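Local coordinates for protein DNA polymerase III subunit beta (Helicobacter pylori 26695, PDB 4S3I) that tethers DNA polymerases and other proteins to DNA as a sliding ring, giving replication its processivity, at residues D124-L136 against I188-I200. Residues are numbered along the deposited sequence; the frame is centred on the assembly and turned at random.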
loop_
_atom_site.group_PDB
_atom_site.type_symbol
_atom_site.label_atom_id
_atom_site.label_comp_id
_atom_site.label_asym_id
_atom_site.label_seq_id
_atom_site.Cartn_x
_atom_site.Cartn_y
_atom_site.Cartn_z
ATOM N N ASP A 124 32.004 4.566 -25.910
ATOM C CA ASP A 124 32.398 3.930 -27.161
ATOM C C ASP A 124 32.182 2.439 -26.962
ATOM O O ASP A 124 33.022 1.759 -26.371
ATOM C CB ASP A 124 33.865 4.203 -27.478
ATOM C CG ASP A 124 34.059 5.388 -28.413
ATOM O OD1 ASP A 124 34.996 6.179 -28.162
ATOM O OD2 ASP A 124 33.293 5.521 -29.397
ATOM N N PRO A 125 31.046 1.930 -27.454
ATOM C CA PRO A 125 30.565 0.596 -27.076
ATOM C C PRO A 125 31.532 -0.494 -27.521
ATOM O O PRO A 125 32.138 -0.368 -28.589
ATOM C CB PRO A 125 29.243 0.465 -27.847
ATOM C CG PRO A 125 28.913 1.875 -28.350
ATOM C CD PRO A 125 30.248 2.528 -28.540
ATOM N N LYS A 126 31.689 -1.533 -26.705
ATOM C CA LYS A 126 32.471 -2.707 -27.082
ATOM C C LYS A 126 31.499 -3.802 -27.467
ATOM O O LYS A 126 31.842 -4.744 -28.174
ATOM C CB LYS A 126 33.322 -3.196 -25.912
ATOM C CG LYS A 126 34.402 -2.231 -25.475
ATOM C CD LYS A 126 35.401 -2.915 -24.556
ATOM C CE LYS A 126 36.563 -1.993 -24.227
ATOM N NZ LYS A 126 37.780 -2.755 -23.832
ATOM N N VAL A 127 30.282 -3.680 -26.967
ATOM C CA VAL A 127 29.247 -4.642 -27.295
ATOM C C VAL A 127 27.922 -3.922 -27.419
ATOM O O VAL A 127 27.649 -2.965 -26.687
ATOM C CB VAL A 127 29.163 -5.777 -26.248
ATOM C CG1 VAL A 127 28.850 -5.210 -24.873
ATOM C CG2 VAL A 127 28.108 -6.813 -26.644
ATOM N N SER A 128 27.109 -4.354 -28.373
ATOM C CA SER A 128 25.803 -3.747 -28.531
ATOM C C SER A 128 24.826 -4.770 -29.070
ATOM O O SER A 128 25.193 -5.639 -29.867
ATOM C CB SER A 128 25.867 -2.554 -29.477
ATOM O OG SER A 128 25.854 -2.983 -30.819
ATOM N N ILE A 129 23.583 -4.663 -28.614
ATOM C CA ILE A 129 22.483 -5.420 -29.178
ATOM C C ILE A 129 21.257 -4.528 -29.368
ATOM O O ILE A 129 21.094 -3.503 -28.690
ATOM C CB ILE A 129 22.108 -6.621 -28.298
ATOM C CG1 ILE A 129 21.840 -6.174 -26.860
ATOM C CG2 ILE A 129 23.202 -7.677 -28.325
ATOM C CD1 ILE A 129 21.122 -7.249 -26.039
ATOM N N GLU A 130 20.416 -4.926 -30.315
ATOM C CA GLU A 130 19.134 -4.292 -30.540
ATOM C C GLU A 130 18.118 -5.298 -30.039
ATOM O O GLU A 130 18.172 -6.471 -30.412
ATOM C CB GLU A 130 18.928 -4.022 -32.037
ATOM C CG GLU A 130 18.749 -2.545 -32.408
ATOM C CD GLU A 130 20.034 -1.722 -32.286
ATOM O OE1 GLU A 130 21.067 -2.278 -31.853
ATOM O OE2 GLU A 130 20.012 -0.516 -32.624
ATOM N N VAL A 131 17.216 -4.860 -29.168
ATOM C CA VAL A 131 16.262 -5.765 -28.551
ATOM C C VAL A 131 14.878 -5.428 -29.070
ATOM O O VAL A 131 14.307 -4.416 -28.684
ATOM C CB VAL A 131 16.309 -5.629 -27.019
ATOM C CG1 VAL A 131 15.265 -6.536 -26.362
ATOM C CG2 VAL A 131 17.692 -5.965 -26.507
ATOM N N ASN A 132 14.337 -6.257 -29.958
ATOM C CA ASN A 132 13.040 -5.925 -30.538
ATOM C C ASN A 132 11.888 -6.808 -30.050
ATOM O O ASN A 132 10.822 -6.850 -30.663
ATOM C CB ASN A 132 13.117 -5.897 -32.070
ATOM C CG ASN A 132 13.896 -4.693 -32.595
ATOM O OD1 ASN A 132 14.817 -4.840 -33.397
ATOM N ND2 ASN A 132 13.531 -3.497 -32.133
ATOM N N ALA A 133 12.112 -7.492 -28.935
ATOM C CA ALA A 133 11.109 -8.362 -28.327
ATOM C C ALA A 133 11.251 -8.290 -26.813
ATOM O O ALA A 133 12.285 -7.840 -26.318
ATOM C CB ALA A 133 11.269 -9.791 -28.826
ATOM N N PRO A 134 10.224 -8.739 -26.065
ATOM C CA PRO A 134 10.299 -8.543 -24.611
ATOM C C PRO A 134 11.246 -9.499 -23.893
ATOM O O PRO A 134 11.311 -9.453 -22.665
ATOM C CB PRO A 134 8.860 -8.818 -24.139
ATOM C CG PRO A 134 8.005 -8.706 -25.376
ATOM C CD PRO A 134 8.880 -9.161 -26.502
ATOM N N PHE A 135 11.975 -10.341 -24.616
ATOM C CA PHE A 135 12.734 -11.414 -23.950
ATOM C C PHE A 135 13.742 -10.967 -22.868
ATOM O O PHE A 135 13.882 -11.627 -21.836
ATOM C CB PHE A 135 13.419 -12.337 -24.976
ATOM C CG PHE A 135 14.337 -11.621 -25.920
ATOM C CD1 PHE A 135 13.917 -11.308 -27.201
ATOM C CD2 PHE A 135 15.625 -11.270 -25.534
ATOM C CE1 PHE A 135 14.754 -10.652 -28.082
ATOM C CE2 PHE A 135 16.470 -10.606 -26.408
ATOM C CZ PHE A 135 16.030 -10.297 -27.688
ATOM N N LEU A 136 14.443 -9.860 -23.092
ATOM C CA LEU A 136 15.452 -9.435 -22.123
ATOM C C LEU A 136 14.819 -8.946 -20.820
ATOM O O LEU A 136 15.236 -9.364 -19.738
ATOM C CB LEU A 136 16.393 -8.383 -22.720
ATOM C CG LEU A 136 17.562 -7.944 -21.828
ATOM C CD1 LEU A 136 18.435 -9.136 -21.445
ATOM C CD2 LEU A 136 18.408 -6.878 -22.539
ATOM N N ILE A 188 20.512 -14.123 -30.990
ATOM C CA ILE A 188 20.587 -12.706 -30.692
ATOM C C ILE A 188 21.708 -12.134 -31.542
ATOM O O ILE A 188 22.841 -12.617 -31.473
ATOM C CB ILE A 188 20.938 -12.490 -29.214
ATOM C CG1 ILE A 188 19.976 -13.286 -28.339
ATOM C CG2 ILE A 188 20.907 -11.005 -28.862
ATOM C CD1 ILE A 188 18.525 -12.894 -28.542
ATOM N N SER A 189 21.399 -11.127 -32.359
ATOM C CA SER A 189 22.424 -10.457 -33.138
ATOM C C SER A 189 23.312 -9.653 -32.192
ATOM O O SER A 189 22.924 -8.582 -31.727
ATOM C CB SER A 189 21.804 -9.539 -34.194
ATOM O OG SER A 189 21.105 -10.281 -35.169
ATOM N N ILE A 190 24.498 -10.183 -31.904
ATOM C CA ILE A 190 25.435 -9.520 -31.004
ATOM C C ILE A 190 26.564 -8.867 -31.780
ATOM O O ILE A 190 27.267 -9.530 -32.553
ATOM C CB ILE A 190 26.025 -10.509 -29.976
ATOM C CG1 ILE A 190 24.918 -11.058 -29.082
ATOM C CG2 ILE A 190 27.123 -9.842 -29.138
ATOM C CD1 ILE A 190 25.411 -12.049 -28.022
ATOM N N HIS A 191 26.734 -7.563 -31.583
ATOM C CA HIS A 191 27.892 -6.870 -32.134
ATOM C C HIS A 191 28.866 -6.589 -31.002
ATOM O O HIS A 191 28.512 -5.949 -30.012
ATOM C CB HIS A 191 27.476 -5.577 -32.837
ATOM C CG HIS A 191 26.455 -5.786 -33.905
ATOM N ND1 HIS A 191 26.788 -6.006 -35.226
ATOM C CD2 HIS A 191 25.101 -5.845 -33.844
ATOM C CE1 HIS A 191 25.687 -6.177 -35.933
ATOM N NE2 HIS A 191 24.650 -6.086 -35.120
ATOM N N SER A 192 30.088 -7.089 -31.141
ATOM C CA SER A 192 31.055 -7.032 -30.057
ATOM C C SER A 192 32.461 -7.019 -30.620
ATOM O O SER A 192 32.726 -7.630 -31.655
ATOM C CB SER A 192 30.866 -8.223 -29.111
ATOM O OG SER A 192 31.798 -8.180 -28.049
ATOM N N THR A 193 33.361 -6.314 -29.946
ATOM C CA THR A 193 34.760 -6.287 -30.362
ATOM C C THR A 193 35.496 -7.529 -29.852
ATOM O O THR A 193 36.505 -7.946 -30.418
ATOM C CB THR A 193 35.452 -4.997 -29.886
ATOM O OG1 THR A 193 35.281 -4.866 -28.470
ATOM C CG2 THR A 193 34.825 -3.783 -30.569
ATOM N N GLU A 194 34.972 -8.110 -28.780
ATOM C CA GLU A 194 35.525 -9.324 -28.191
ATOM C C GLU A 194 34.599 -10.513 -28.440
ATOM O O GLU A 194 33.385 -10.344 -28.590
ATOM C CB GLU A 194 35.718 -9.145 -26.680
ATOM C CG GLU A 194 37.145 -8.835 -26.249
ATOM C CD GLU A 194 37.432 -9.285 -24.823
ATOM O OE1 GLU A 194 36.565 -9.080 -23.940
ATOM O OE2 GLU A 194 38.519 -9.857 -24.590
ATOM N N GLU A 195 35.171 -11.716 -28.469
ATOM C CA GLU A 195 34.381 -12.936 -28.633
ATOM C C GLU A 195 33.438 -13.152 -27.453
ATOM O O GLU A 195 32.272 -13.529 -27.624
ATOM C CB GLU A 195 35.290 -14.157 -28.786
ATOM C CG GLU A 195 35.603 -14.557 -30.225
ATOM C CD GLU A 195 36.017 -16.016 -30.339
ATOM O OE1 GLU A 195 36.114 -16.688 -29.290
ATOM O OE2 GLU A 195 36.239 -16.493 -31.473
ATOM N N ASP A 196 33.956 -12.932 -26.251
ATOM C CA ASP A 196 33.143 -13.050 -25.048
ATOM C C ASP A 196 33.308 -11.821 -24.164
ATOM O O ASP A 196 34.422 -11.298 -23.997
ATOM C CB ASP A 196 33.468 -14.337 -24.285
ATOM C CG ASP A 196 32.704 -15.539 -24.820
ATOM O OD1 ASP A 196 31.654 -15.890 -24.233
ATOM O OD2 ASP A 196 33.148 -16.126 -25.832
ATOM N N ILE A 197 32.187 -11.342 -23.630
ATOM C CA ILE A 197 32.199 -10.177 -22.752
ATOM C C ILE A 197 31.066 -10.278 -21.745
ATOM O O ILE A 197 29.940 -10.670 -22.091
ATOM C CB ILE A 197 32.132 -8.834 -23.540
ATOM C CG1 ILE A 197 32.128 -7.640 -22.577
ATOM C CG2 ILE A 197 30.914 -8.796 -24.443
ATOM C CD1 ILE A 197 32.182 -6.273 -23.265
ATOM N N SER A 198 31.368 -9.951 -20.492
ATOM C CA SER A 198 30.377 -10.075 -19.431
ATOM C C SER A 198 30.108 -8.734 -18.778
ATOM O O SER A 198 31.039 -8.015 -18.406
ATOM C CB SER A 198 30.838 -11.088 -18.384
ATOM O OG SER A 198 30.723 -12.401 -18.882
ATOM N N CYS A 199 28.831 -8.401 -18.648
ATOM C CA CYS A 199 28.420 -7.172 -17.982
ATOM C C CYS A 199 27.611 -7.536 -16.748
ATOM O O CYS A 199 26.656 -8.314 -16.840
ATOM C CB CYS A 199 27.558 -6.317 -18.916
ATOM S SG CYS A 199 28.358 -5.827 -20.469
ATOM N N ILE A 200 27.979 -6.985 -15.593
ATOM C CA ILE A 200 27.179 -7.202 -14.394
ATOM C C ILE A 200 26.444 -5.918 -14.016
ATOM O O ILE A 200 27.079 -4.936 -13.599
ATOM C CB ILE A 200 28.027 -7.663 -13.184
ATOM C CG1 ILE A 200 28.834 -8.915 -13.515
ATOM C CG2 ILE A 200 27.126 -7.958 -11.997
ATOM C CD1 ILE A 200 29.920 -9.243 -12.470
HETATM O O HOH W 1 21.723 -6.306 -32.515
#
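The carbonyl oxygen of Lys-126 is gripped by Thr-193 where the antiparallel pair 127-131 and 190-192 gives way to a turn: Thr-193 N donates a bond of 2.8 Å to Lys-126 O, and its hydroxyl OG1 adds a weak one. Ser-192 CA makes a C-H...O contact with the same oxygen. Strand 190-192 is the outermost strand of its sheet in this chain, beside 127-131, in the middle of three repeated domains of the sliding-ring fold. Ser-128 and His-191 form the hydrogen-bonded pair, with Ser-128 N to His-191 O at 2.7 Å and His-191 N to Ser-128 O at 3.0 Å. Further along, a water replaces direct pairing, accepting from Glu-130 N and donating to Ser-189 O.

On the other side of 127-131, Lys-126 and Val-127 both face Ser-221, a classic beta bulge. The chain turns after Ser-192, whose OG donates to Glu-194 O within the carbonyl plane, and strand 196-202 then joins a second sheet. The example illustrates how one chain can edge two sheets in succession, apolar side chains packing between them. Val-127 holds CG2 anti to its N (chi1 of CG1 60°), putting that methyl against Ile-190 CG2 at 4.0 Å while CG1 reaches Ile-197 CD1 at 3.8 Å. Ile-129 lies alongside Ile-190, Ile-129 CG2 meeting Ile-190 CG1. Near the start of helix 135-143, Ile-188 CD1 approaches the Phe-135 ring obliquely, 3.7 Å from CZ.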